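Long-range contacts in naphthalene dioxygenase large subunit (Rhodococcus sp., PDB 2B1X), which forms the large subunit of a Rieske-type non-haem iron oxygenase, holding a [2Fe-2S] cluster in one domain and a mononuclear iron in another: residues 21-26 with 393-398; 206-211 with 422-427; 247-252 with 296-301; 302-307 with 321-326. All blocks are in the same frame, centred on the assembly; numbering follows the deposited sequence.

Interaction 1: residues 21-26 with 393-398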
loop_
_atom_site.group_PDB
_atom_site.type_symbol
_atom_site.label_atom_id
_atom_site.label_comp_id
_atom_site.label_asym_id
_atom_site.label_seq_id
_atom_site.Cartn_x
_atom_site.Cartn_y
_atom_site.Cartn_z
ATOM N N TRP A 21 37.062 -4.229 13.212
ATOM C CA TRP A 21 35.951 -5.182 13.404
ATOM C C TRP A 21 34.583 -4.464 13.426
ATOM O O TRP A 21 33.762 -4.708 14.317
ATOM C CB TRP A 21 36.136 -6.039 14.669
ATOM C CG TRP A 21 37.339 -7.000 14.642
ATOM C CD1 TRP A 21 38.472 -6.876 13.876
ATOM C CD2 TRP A 21 37.505 -8.213 15.398
ATOM N NE1 TRP A 21 39.331 -7.923 14.120
ATOM C CE2 TRP A 21 38.775 -8.753 15.059
ATOM C CE3 TRP A 21 36.733 -8.881 16.361
ATOM C CZ2 TRP A 21 39.272 -9.947 15.618
ATOM C CZ3 TRP A 21 37.229 -10.054 16.931
ATOM C CH2 TRP A 21 38.489 -10.581 16.545
ATOM N N THR A 22 34.389 -3.548 12.484
ATOM C CA THR A 22 33.098 -2.888 12.288
ATOM C C THR A 22 32.686 -3.055 10.843
ATOM O O THR A 22 33.494 -3.469 10.024
ATOM C CB THR A 22 33.126 -1.394 12.646
ATOM O OG1 THR A 22 33.959 -0.691 11.715
ATOM C CG2 THR A 22 33.769 -1.149 14.028
ATOM N N VAL A 23 31.435 -2.739 10.539
ATOM C CA VAL A 23 30.912 -2.788 9.157
ATOM C C VAL A 23 30.018 -1.552 8.984
ATOM O O VAL A 23 29.318 -1.214 9.937
ATOM C CB VAL A 23 30.110 -4.123 8.902
ATOM C CG1 VAL A 23 29.371 -4.100 7.520
ATOM C CG2 VAL A 23 31.030 -5.299 8.938
ATOM N N PRO A 24 30.062 -0.862 7.828
ATOM C CA PRO A 24 29.169 0.276 7.559
ATOM C C PRO A 24 27.689 -0.052 7.664
ATOM O O PRO A 24 27.219 -1.033 7.101
ATOM C CB PRO A 24 29.486 0.642 6.102
ATOM C CG PRO A 24 30.874 0.137 5.890
ATOM C CD PRO A 24 30.989 -1.091 6.698
ATOM N N ALA A 25 26.971 0.810 8.368
ATOM C CA ALA A 25 25.536 0.662 8.592
ATOM C C ALA A 25 24.702 0.800 7.340
ATOM O O ALA A 25 23.520 0.414 7.321
ATOM C CB ALA A 25 25.066 1.703 9.676
ATOM N N ALA A 26 25.280 1.401 6.295
ATOM C CA ALA A 26 24.533 1.680 5.091
ATOM C C ALA A 26 24.097 0.403 4.369
ATOM O O ALA A 26 23.271 0.470 3.460
ATOM C CB ALA A 26 25.348 2.541 4.154
ATOM N N LEU A 393 28.227 -0.617 12.218
ATOM C CA LEU A 393 27.782 -1.700 13.093
ATOM C C LEU A 393 28.984 -2.225 13.889
ATOM O O LEU A 393 30.088 -2.307 13.338
ATOM C CB LEU A 393 27.197 -2.801 12.228
ATOM C CG LEU A 393 26.042 -2.398 11.302
ATOM C CD1 LEU A 393 25.647 -3.558 10.354
ATOM C CD2 LEU A 393 24.814 -1.885 12.085
ATOM N N ASN A 394 28.784 -2.578 15.173
ATOM C CA ASN A 394 29.892 -3.009 15.991
ATOM C C ASN A 394 29.959 -4.546 16.010
ATOM O O ASN A 394 29.089 -5.220 16.576
ATOM C CB ASN A 394 29.803 -2.396 17.422
ATOM C CG ASN A 394 31.022 -2.739 18.308
ATOM O OD1 ASN A 394 31.263 -3.902 18.630
ATOM N ND2 ASN A 394 31.759 -1.704 18.746
ATOM N N TYR A 395 31.003 -5.081 15.378
ATOM C CA TYR A 395 31.266 -6.490 15.410
ATOM C C TYR A 395 32.561 -6.804 16.193
ATOM O O TYR A 395 33.291 -7.774 15.871
ATOM C CB TYR A 395 31.345 -6.999 13.965
ATOM C CG TYR A 395 29.969 -7.098 13.325
ATOM C CD1 TYR A 395 29.558 -6.153 12.391
ATOM C CD2 TYR A 395 29.086 -8.159 13.643
ATOM C CE1 TYR A 395 28.306 -6.233 11.808
ATOM C CE2 TYR A 395 27.820 -8.248 13.026
ATOM C CZ TYR A 395 27.453 -7.268 12.129
ATOM O OH TYR A 395 26.231 -7.296 11.523
ATOM N N GLN A 396 32.826 -6.003 17.231
ATOM C CA GLN A 396 34.100 -6.100 17.944
ATOM C C GLN A 396 34.192 -7.162 19.058
ATOM O O GLN A 396 35.169 -7.193 19.807
ATOM C CB GLN A 396 34.479 -4.747 18.552
ATOM C CG GLN A 396 34.569 -3.584 17.527
ATOM C CD GLN A 396 35.159 -2.337 18.164
ATOM O OE1 GLN A 396 34.802 -1.977 19.292
ATOM N NE2 GLN A 396 36.044 -1.663 17.437
ATOM N N MET A 397 33.178 -7.997 19.193
ATOM C CA MET A 397 33.201 -9.038 20.226
ATOM C C MET A 397 34.398 -9.972 20.032
ATOM O O MET A 397 34.470 -10.723 19.054
ATOM C CB MET A 397 31.889 -9.831 20.206
ATOM C CG MET A 397 31.722 -10.754 21.402
ATOM S SD MET A 397 30.255 -11.725 21.227
ATOM C CE MET A 397 29.056 -10.587 21.771
ATOM N N GLY A 398 35.356 -9.914 20.977
ATOM C CA GLY A 398 36.491 -10.826 20.941
ATOM C C GLY A 398 37.732 -10.137 20.393
ATOM O O GLY A 398 38.829 -10.700 20.409
#
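A small two-stranded antiparallel ribbon ties the N-terminal residues W21-A26 to L393-G398, with T22 facing N394 as a non-hydrogen-bonded pair and V23 facing L393 as the hydrogen-bonded one. V23 bonds both ways with L393: its N reaches L393 O at 3.1 Å, and L393 N returns to V23 O. A third bond, from Y395 N to W21 O at 3.0 Å, is more bent (131° at the hydrogen).

CG2 of V23 comes against CD1 of the Y395 ring at 3.8 Å, while A25 packs on L393 at the start of the 3-10 turn. The W21 indole, with CG anti to its carbonyl carbon (chi1 -65°), reaches along the departing chain; M397 O lies in the ring plane at its edge, 3.5 Å from CZ3, and the same CZ3 is 3.5 Å from G398 C. N394 OD1 closes an Asx turn by accepting from Q396 N at 3.0 Å, from a donor well above the amide plane. R425 makes a cation-pi contact with W21, and R91 of the second subunit bonds to N394 O.

Main-chain bonds thus set the register, and the indole, with a carbonyl oxygen at its rim and a cation-pi partner in R425, extends the grip past the last paired residue.

Interaction 2: residues 206-211 with 422-427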
loop_
_atom_site.group_PDB
_atom_site.type_symbol
_atom_site.label_atom_id
_atom_site.label_comp_id
_atom_site.label_asym_id
_atom_site.label_seq_id
_atom_site.Cartn_x
_atom_site.Cartn_y
_atom_site.Cartn_z
ATOM N N GLY A 206 18.233 -11.568 9.660
ATOM C CA GLY A 206 17.990 -12.966 9.997
ATOM C C GLY A 206 19.247 -13.802 9.771
ATOM O O GLY A 206 19.650 -14.593 10.616
ATOM N N ALA A 207 19.891 -13.605 8.631
ATOM C CA ALA A 207 21.098 -14.355 8.327
ATOM C C ALA A 207 22.236 -14.093 9.352
ATOM O O ALA A 207 22.892 -15.044 9.843
ATOM C CB ALA A 207 21.529 -14.039 6.894
ATOM N N ASP A 208 22.427 -12.819 9.705
ATOM C CA ASP A 208 23.413 -12.343 10.711
ATOM C C ASP A 208 23.167 -12.983 12.088
ATOM O O ASP A 208 24.102 -13.410 12.796
ATOM C CB ASP A 208 23.282 -10.791 10.818
ATOM C CG ASP A 208 24.148 -10.164 11.914
ATOM O OD1 ASP A 208 23.632 -9.858 13.045
ATOM O OD2 ASP A 208 25.363 -9.910 11.735
ATOM N N ASN A 209 21.896 -13.056 12.465
ATOM C CA ASN A 209 21.498 -13.610 13.739
ATOM C C ASN A 209 21.824 -15.101 13.865
ATOM O O ASN A 209 22.430 -15.535 14.867
ATOM C CB ASN A 209 20.009 -13.316 13.982
ATOM C CG ASN A 209 19.507 -13.884 15.296
ATOM O OD1 ASN A 209 19.332 -15.069 15.404
ATOM N ND2 ASN A 209 19.294 -13.033 16.300
ATOM N N PHE A 210 21.450 -15.886 12.855
ATOM C CA PHE A 210 21.658 -17.323 12.914
ATOM C C PHE A 210 23.094 -17.721 12.604
ATOM O O PHE A 210 23.486 -18.756 13.053
ATOM C CB PHE A 210 20.673 -18.118 12.008
ATOM C CG PHE A 210 19.376 -18.465 12.677
ATOM C CD1 PHE A 210 18.424 -17.478 12.934
ATOM C CD2 PHE A 210 19.123 -19.772 13.110
ATOM C CE1 PHE A 210 17.205 -17.781 13.561
ATOM C CE2 PHE A 210 17.904 -20.101 13.784
ATOM C CZ PHE A 210 16.946 -19.092 14.018
ATOM N N VAL A 211 23.859 -16.932 11.823
ATOM C CA VAL A 211 25.248 -17.329 11.485
ATOM C C VAL A 211 26.157 -17.421 12.756
ATOM O O VAL A 211 27.071 -18.266 12.850
ATOM C CB VAL A 211 25.887 -16.474 10.283
ATOM C CG1 VAL A 211 26.352 -15.055 10.731
ATOM C CG2 VAL A 211 27.053 -17.248 9.568
ATOM N N ALA A 422 32.948 -13.397 14.992
ATOM C CA ALA A 422 33.792 -13.814 13.859
ATOM C C ALA A 422 32.967 -14.374 12.683
ATOM O O ALA A 422 33.251 -14.076 11.500
ATOM C CB ALA A 422 34.866 -14.818 14.303
ATOM N N ASN A 423 31.935 -15.150 12.995
ATOM C CA ASN A 423 31.026 -15.660 11.955
ATOM C C ASN A 423 30.280 -14.569 11.196
ATOM O O ASN A 423 30.238 -14.607 9.958
ATOM C CB ASN A 423 30.038 -16.671 12.522
ATOM C CG ASN A 423 30.709 -17.939 12.956
ATOM O OD1 ASN A 423 31.954 -18.094 12.810
ATOM N ND2 ASN A 423 29.901 -18.892 13.506
ATOM N N GLN A 424 29.713 -13.606 11.913
ATOM C CA GLN A 424 29.017 -12.470 11.266
ATOM C C GLN A 424 29.971 -11.655 10.378
ATOM O O GLN A 424 29.598 -11.205 9.291
ATOM C CB GLN A 424 28.362 -11.549 12.305
ATOM C CG GLN A 424 27.272 -12.214 13.198
ATOM C CD GLN A 424 27.786 -12.904 14.481
ATOM O OE1 GLN A 424 28.798 -13.602 14.468
ATOM N NE2 GLN A 424 27.059 -12.714 15.582
ATOM N N ARG A 425 31.219 -11.510 10.842
ATOM C CA ARG A 425 32.230 -10.774 10.098
ATOM C C ARG A 425 32.608 -11.465 8.790
ATOM O O ARG A 425 32.782 -10.806 7.773
ATOM C CB ARG A 425 33.483 -10.611 10.958
ATOM C CG ARG A 425 33.354 -9.433 11.979
ATOM C CD ARG A 425 34.712 -8.892 12.396
ATOM N NE ARG A 425 35.246 -9.880 13.254
ATOM C CZ ARG A 425 36.396 -10.513 13.143
ATOM N NH1 ARG A 425 37.302 -10.254 12.198
ATOM N NH2 ARG A 425 36.639 -11.425 14.054
ATOM N N ASN A 426 32.799 -12.784 8.864
ATOM C CA ASN A 426 33.047 -13.638 7.702
ATOM C C ASN A 426 31.887 -13.611 6.703
ATOM O O ASN A 426 32.089 -13.634 5.502
ATOM C CB ASN A 426 33.284 -15.076 8.194
ATOM C CG ASN A 426 33.567 -16.063 7.071
ATOM O OD1 ASN A 426 34.544 -15.932 6.347
ATOM N ND2 ASN A 426 32.720 -17.078 6.946
ATOM N N PHE A 427 30.664 -13.576 7.207
ATOM C CA PHE A 427 29.496 -13.561 6.341
ATOM C C PHE A 427 29.496 -12.233 5.565
ATOM O O PHE A 427 29.337 -12.212 4.347
ATOM C CB PHE A 427 28.237 -13.727 7.210
ATOM C CG PHE A 427 26.939 -13.573 6.459
ATOM C CD1 PHE A 427 26.235 -14.691 6.055
ATOM C CD2 PHE A 427 26.405 -12.303 6.219
ATOM C CE1 PHE A 427 25.015 -14.572 5.383
ATOM C CE2 PHE A 427 25.184 -12.173 5.527
ATOM C CZ PHE A 427 24.485 -13.331 5.140
HETATM O O HOH W 1 26.417 -11.137 9.485
HETATM O O HOH W 2 24.816 -10.715 15.554
#
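OD2 of D208 is held between Q424 and Y395: a water 2.8 Å away donates to it and also to Q424 O, and the hydroxyl of Y395 is hydrogen-bonded to the same oxygen. CG of Q424 presses on OD2 as well, at 3.3 Å, the two side chains crossing at about a right angle with carboxylate and amide planes 58° apart. A second water donates to OD1 of D208 at 2.9 Å and accepts from Q424 NE2, and R91 of the second subunit forms a salt bridge to OD1.

At the other end of the contact, N423 ND2 donates to V211 O at 3.0 Å, tilted somewhat from the carbonyl plane; this amide nitrogen also serves L251 O. V211 fills the middle, its CG1 placed between the backbone N and carbonyl carbon (chi1 77°) and lying 3.8 Å from Q424 CA. A207 CB touches CZ of the F427 ring at 3.5 Å.

The axes of segments 206-211 and 422-427 approach to 8.8 Å, with 139° between their directions. Two waters, Y395 of the same chain and R91 of the second subunit probably fix the rotation of the D208 carboxylate, whose setting would then depend on the subunit interface as well as on this helix pair.

Interaction 3: residues 247-252 with 296-301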
loop_
_atom_site.group_PDB
_atom_site.type_symbol
_atom_site.label_atom_id
_atom_site.label_comp_id
_atom_site.label_asym_id
_atom_site.label_seq_id
_atom_site.Cartn_x
_atom_site.Cartn_y
_atom_site.Cartn_z
ATOM N N HIS A 247 33.386 -18.872 1.699
ATOM C CA HIS A 247 32.045 -18.531 1.132
ATOM C C HIS A 247 30.998 -18.019 2.148
ATOM O O HIS A 247 29.766 -18.216 1.972
ATOM C CB HIS A 247 31.435 -19.682 0.314
ATOM C CG HIS A 247 32.389 -20.314 -0.648
ATOM N ND1 HIS A 247 32.622 -19.801 -1.901
ATOM C CD2 HIS A 247 33.152 -21.419 -0.551
ATOM C CE1 HIS A 247 33.496 -20.560 -2.538
ATOM N NE2 HIS A 247 33.833 -21.551 -1.738
ATOM N N GLY A 248 31.465 -17.333 3.186
ATOM C CA GLY A 248 30.534 -16.667 4.085
ATOM C C GLY A 248 29.792 -17.560 5.062
ATOM O O GLY A 248 29.001 -17.038 5.861
ATOM N N HIS A 249 30.051 -18.874 5.049
ATOM C CA HIS A 249 29.259 -19.795 5.885
ATOM C C HIS A 249 29.783 -19.851 7.314
ATOM O O HIS A 249 30.998 -19.776 7.549
ATOM C CB HIS A 249 29.247 -21.221 5.351
ATOM C CG HIS A 249 28.955 -21.361 3.893
ATOM N ND1 HIS A 249 27.826 -20.842 3.302
ATOM C CD2 HIS A 249 29.624 -22.019 2.914
ATOM C CE1 HIS A 249 27.813 -21.165 2.020
ATOM N NE2 HIS A 249 28.899 -21.866 1.754
ATOM N N GLY A 250 28.870 -20.012 8.281
ATOM C CA GLY A 250 29.315 -20.233 9.645
ATOM C C GLY A 250 28.204 -20.815 10.495
ATOM O O GLY A 250 27.020 -20.746 10.119
ATOM N N LEU A 251 28.585 -21.289 11.672
ATOM C CA LEU A 251 27.668 -21.895 12.639
ATOM C C LEU A 251 28.231 -21.832 14.052
ATOM O O LEU A 251 29.421 -21.589 14.249
ATOM C CB LEU A 251 27.429 -23.365 12.317
ATOM C CG LEU A 251 28.554 -24.386 12.459
ATOM C CD1 LEU A 251 27.959 -25.788 12.710
ATOM C CD2 LEU A 251 29.487 -24.404 11.240
ATOM N N GLY A 252 27.366 -22.078 15.028
ATOM C CA GLY A 252 27.810 -22.284 16.405
ATOM C C GLY A 252 27.197 -23.546 16.957
ATOM O O GLY A 252 26.107 -23.915 16.559
ATOM N N GLY A 296 23.200 -21.849 12.392
ATOM C CA GLY A 296 24.115 -21.485 11.337
ATOM C C GLY A 296 23.419 -20.904 10.130
ATOM O O GLY A 296 22.186 -20.924 10.000
ATOM N N THR A 297 24.224 -20.364 9.232
ATOM C CA THR A 297 23.676 -19.871 7.985
ATOM C C THR A 297 24.530 -20.408 6.864
ATOM O O THR A 297 25.766 -20.367 6.929
ATOM C CB THR A 297 23.678 -18.330 7.991
ATOM O OG1 THR A 297 22.667 -17.891 8.901
ATOM C CG2 THR A 297 23.272 -17.771 6.625
ATOM N N VAL A 298 23.851 -20.961 5.868
ATOM C CA VAL A 298 24.457 -21.243 4.581
ATOM C C VAL A 298 24.316 -19.994 3.676
ATOM O O VAL A 298 23.222 -19.635 3.234
ATOM C CB VAL A 298 23.783 -22.463 3.898
ATOM C CG1 VAL A 298 24.506 -22.812 2.615
ATOM C CG2 VAL A 298 23.783 -23.660 4.860
ATOM N N PHE A 299 25.418 -19.319 3.419
ATOM C CA PHE A 299 25.352 -18.091 2.629
ATOM C C PHE A 299 24.648 -18.331 1.295
ATOM O O PHE A 299 24.900 -19.346 0.649
ATOM C CB PHE A 299 26.753 -17.572 2.351
ATOM C CG PHE A 299 26.768 -16.209 1.780
ATOM C CD1 PHE A 299 26.921 -15.092 2.609
ATOM C CD2 PHE A 299 26.656 -16.029 0.402
ATOM C CE1 PHE A 299 26.934 -13.804 2.074
ATOM C CE2 PHE A 299 26.647 -14.719 -0.159
ATOM C CZ PHE A 299 26.787 -13.621 0.680
ATOM N N PRO A 300 23.793 -17.409 0.853
ATOM C CA PRO A 300 23.431 -16.193 1.607
ATOM C C PRO A 300 22.338 -16.318 2.677
ATOM O O PRO A 300 22.537 -15.739 3.764
ATOM C CB PRO A 300 22.966 -15.218 0.512
ATOM C CG PRO A 300 22.483 -16.145 -0.640
ATOM C CD PRO A 300 23.162 -17.467 -0.487
ATOM N N ASN A 301 21.227 -16.995 2.397
ATOM C CA ASN A 301 19.990 -16.700 3.153
ATOM C C ASN A 301 19.244 -17.956 3.623
ATOM O O ASN A 301 18.038 -17.914 3.834
ATOM C CB ASN A 301 19.049 -15.792 2.333
ATOM C CG ASN A 301 18.429 -16.522 1.128
ATOM O OD1 ASN A 301 19.035 -17.433 0.580
ATOM N ND2 ASN A 301 17.215 -16.141 0.743
#
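The side chains of H249 and F299 cross at about a right angle, and the main chain of F299 meets the imidazole edge. F299 N donates to H249 ND1 at 2.9 Å and lies almost exactly in the ring plane. H247 O sits over the centre of one face of the imidazole, 3.5 Å above it, while V298 CG1 approaches CE1 of H249 at 3.7 Å. Since ND1 accepts, the proton of a neutral ring would be on NE2, consistent with the bond of NE2 to Y169 O.

F299 starts toward the facing segment, and its backbone brings CB to 3.1 Å from H247 O. With CG anti to the backbone N (chi1 -169°), the phenyl ring then heads away, P300 CB covering part of one face. The lack of a side chain at G248 lets F299 lie here, because a CB on that residue would clash with F299 CD1.

Past the histidine the chains pair as antiparallel strands. T297 N bonds to G250 O at 3.0 Å, and the return bond from G250 N to T297 O is weak at 3.4 Å. At G296, where no CB intervenes, L251 comes within 3.8 Å, CA to CA.

Strand 293-298 lies between 250-254 and 302-309 in the large sheet. Helix 422-436 packs F427 and Y430 against the F299 ring, and Y169 of helix 166-170 meets H249 edge-to-face.

Interaction 4: residues 302-307 with 321-326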
loop_
_atom_site.group_PDB
_atom_site.type_symbol
_atom_site.label_atom_id
_atom_site.label_comp_id
_atom_site.label_asym_id
_atom_site.label_seq_id
_atom_site.Cartn_x
_atom_site.Cartn_y
_atom_site.Cartn_z
ATOM N N LEU A 302 19.960 -19.072 3.782
ATOM C CA LEU A 302 19.392 -20.271 4.385
ATOM C C LEU A 302 19.979 -20.418 5.778
ATOM O O LEU A 302 21.201 -20.512 5.920
ATOM C CB LEU A 302 19.719 -21.543 3.563
ATOM C CG LEU A 302 19.455 -22.888 4.322
ATOM C CD1 LEU A 302 17.957 -23.058 4.514
ATOM C CD2 LEU A 302 20.046 -24.087 3.617
ATOM N N SER A 303 19.125 -20.451 6.805
ATOM C CA SER A 303 19.625 -20.656 8.165
ATOM C C SER A 303 19.050 -21.949 8.752
ATOM O O SER A 303 18.000 -22.423 8.316
ATOM C CB SER A 303 19.304 -19.468 9.091
ATOM O OG SER A 303 19.930 -18.251 8.662
ATOM N N ILE A 304 19.789 -22.502 9.712
ATOM C CA ILE A 304 19.488 -23.766 10.345
ATOM C C ILE A 304 19.397 -23.520 11.831
ATOM O O ILE A 304 20.261 -22.822 12.402
ATOM C CB ILE A 304 20.632 -24.764 10.030
ATOM C CG1 ILE A 304 20.659 -25.031 8.508
ATOM C CG2 ILE A 304 20.496 -26.050 10.840
ATOM C CD1 ILE A 304 21.839 -25.867 8.018
ATOM N N GLY A 305 18.374 -24.086 12.462
ATOM C CA GLY A 305 18.347 -24.202 13.911
ATOM C C GLY A 305 18.048 -25.617 14.359
ATOM O O GLY A 305 17.012 -26.162 13.980
ATOM N N ASN A 306 18.948 -26.236 15.123
ATOM C CA ASN A 306 18.716 -27.572 15.634
ATOM C C ASN A 306 18.839 -27.422 17.131
ATOM O O ASN A 306 19.954 -27.347 17.682
ATOM C CB ASN A 306 19.744 -28.571 15.075
ATOM C CG ASN A 306 19.334 -30.060 15.246
ATOM O OD1 ASN A 306 20.027 -30.934 14.760
ATOM N ND2 ASN A 306 18.231 -30.337 15.937
ATOM N N PHE A 307 17.687 -27.319 17.786
ATOM C CA PHE A 307 17.624 -26.865 19.175
ATOM C C PHE A 307 16.882 -27.859 20.054
ATOM O O PHE A 307 15.969 -28.555 19.602
ATOM C CB PHE A 307 16.896 -25.523 19.300
ATOM C CG PHE A 307 17.492 -24.386 18.506
ATOM C CD1 PHE A 307 16.661 -23.388 18.022
ATOM C CD2 PHE A 307 18.864 -24.285 18.256
ATOM C CE1 PHE A 307 17.187 -22.280 17.284
ATOM C CE2 PHE A 307 19.382 -23.198 17.510
ATOM C CZ PHE A 307 18.536 -22.197 17.036
ATOM N N LEU A 321 14.541 -29.696 14.424
ATOM C CA LEU A 321 15.318 -29.093 13.360
ATOM C C LEU A 321 14.427 -28.177 12.529
ATOM O O LEU A 321 13.339 -28.584 12.098
ATOM C CB LEU A 321 15.940 -30.187 12.461
ATOM C CG LEU A 321 16.667 -29.661 11.207
ATOM C CD1 LEU A 321 17.897 -28.815 11.617
ATOM C CD2 LEU A 321 17.060 -30.818 10.267
ATOM N N THR A 322 14.886 -26.951 12.300
ATOM C CA THR A 322 14.235 -26.074 11.364
ATOM C C THR A 322 15.262 -25.496 10.387
ATOM O O THR A 322 16.387 -25.153 10.785
ATOM C CB THR A 322 13.453 -24.916 12.109
ATOM O OG1 THR A 322 13.088 -23.907 11.171
ATOM C CG2 THR A 322 14.355 -24.147 13.060
ATOM N N LEU A 323 14.869 -25.432 9.116
ATOM C CA LEU A 323 15.593 -24.697 8.082
ATOM C C LEU A 323 14.705 -23.523 7.711
ATOM O O LEU A 323 13.491 -23.659 7.669
ATOM C CB LEU A 323 15.791 -25.560 6.828
ATOM C CG LEU A 323 16.622 -26.850 6.814
ATOM C CD1 LEU A 323 17.251 -27.131 5.440
ATOM C CD2 LEU A 323 17.639 -27.032 7.980
ATOM N N ARG A 324 15.282 -22.374 7.421
ATOM C CA ARG A 324 14.450 -21.249 7.024
ATOM C C ARG A 324 15.167 -20.411 5.960
ATOM O O ARG A 324 16.393 -20.291 5.992
ATOM C CB ARG A 324 14.090 -20.386 8.257
ATOM C CG ARG A 324 15.297 -20.073 9.169
ATOM C CD ARG A 324 15.449 -21.039 10.375
ATOM N NE ARG A 324 14.136 -21.253 10.974
ATOM C CZ ARG A 324 13.501 -20.351 11.717
ATOM N NH1 ARG A 324 14.110 -19.193 12.035
ATOM N NH2 ARG A 324 12.277 -20.622 12.158
ATOM N N LEU A 325 14.385 -19.864 5.027
ATOM C CA LEU A 325 14.808 -18.850 4.086
ATOM C C LEU A 325 14.454 -17.450 4.548
ATOM O O LEU A 325 13.321 -17.162 4.998
ATOM C CB LEU A 325 14.164 -19.087 2.723
ATOM C CG LEU A 325 14.751 -20.285 1.940
ATOM C CD1 LEU A 325 13.804 -20.713 0.832
ATOM C CD2 LEU A 325 16.168 -19.924 1.389
ATOM N N TRP A 326 15.422 -16.555 4.430
ATOM C CA TRP A 326 15.127 -15.151 4.623
ATOM C C TRP A 326 15.003 -14.639 3.201
ATOM O O TRP A 326 15.985 -14.230 2.591
ATOM C CB TRP A 326 16.241 -14.438 5.412
ATOM C CG TRP A 326 16.695 -15.188 6.592
ATOM C CD1 TRP A 326 17.920 -15.833 6.767
ATOM C CD2 TRP A 326 15.943 -15.422 7.788
ATOM N NE1 TRP A 326 17.949 -16.424 8.006
ATOM C CE2 TRP A 326 16.763 -16.169 8.661
ATOM C CE3 TRP A 326 14.650 -15.043 8.227
ATOM C CZ2 TRP A 326 16.340 -16.581 9.929
ATOM C CZ3 TRP A 326 14.237 -15.448 9.518
ATOM C CH2 TRP A 326 15.098 -16.224 10.347
#
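Four main-chain hydrogen bonds join S303 with R324 and G305 with T322 in both directions, at 2.8 to 2.9 Å between each N and the facing O. I304 and L323 form the non-hydrogen-bonded pair between them, with L302-L325 and N306-L321 flanking.

One side-chain hydrogen bond crosses the strands: W326 NE1 donates to S303 OG at 2.8 Å, with the oxygen close to the indole plane. That hydroxyl also bonds to T297. R324 CG lies against one face of the same indole, 3.6 Å above it. With chi1 at 47° and bends at chi2 and chi3, the arginine chain brings R324 NE to T322 OG1, two residues earlier on the same strand, at 2.9 Å, while NH1 forms a salt bridge with E369.

Apolar contacts hold the face bearing the leucines. I304 and L323 run side by side, CG1 to CD2 at 3.7 Å, while L321 CD1 meets I304 CG2 at 3.9 Å; helix 174-181 covers I304 and L321.

The side chain of R324 is about 8 Å from the bound iron. This alternating antiparallel ladder joins the two arms of a beta hairpin, strands 302-309 and 318-330, at the centre of the curved antiparallel sheet of a Bet v 1-like catalytic domain.

Interactions 1 to 4 form a chain of contacts running inward from the N-terminal ribbon to the central hairpin: successive centres lie 11, 7 and 11 Å apart, and the ends of the series are 24 Å apart. Interactions 3 and 4 belong to one antiparallel sheet, in which strands 293-298 and 302-309 are neighbours, and they follow each other along the sequence. In sequence both fall between the two helices of interaction 2, which pack against this sheet. Interaction 1 alternates with interaction 2 along the chain and, like it, touches the second subunit. Residues near the N-terminus and the last helix are thereby joined to the catalytic domain beside the subunit interface.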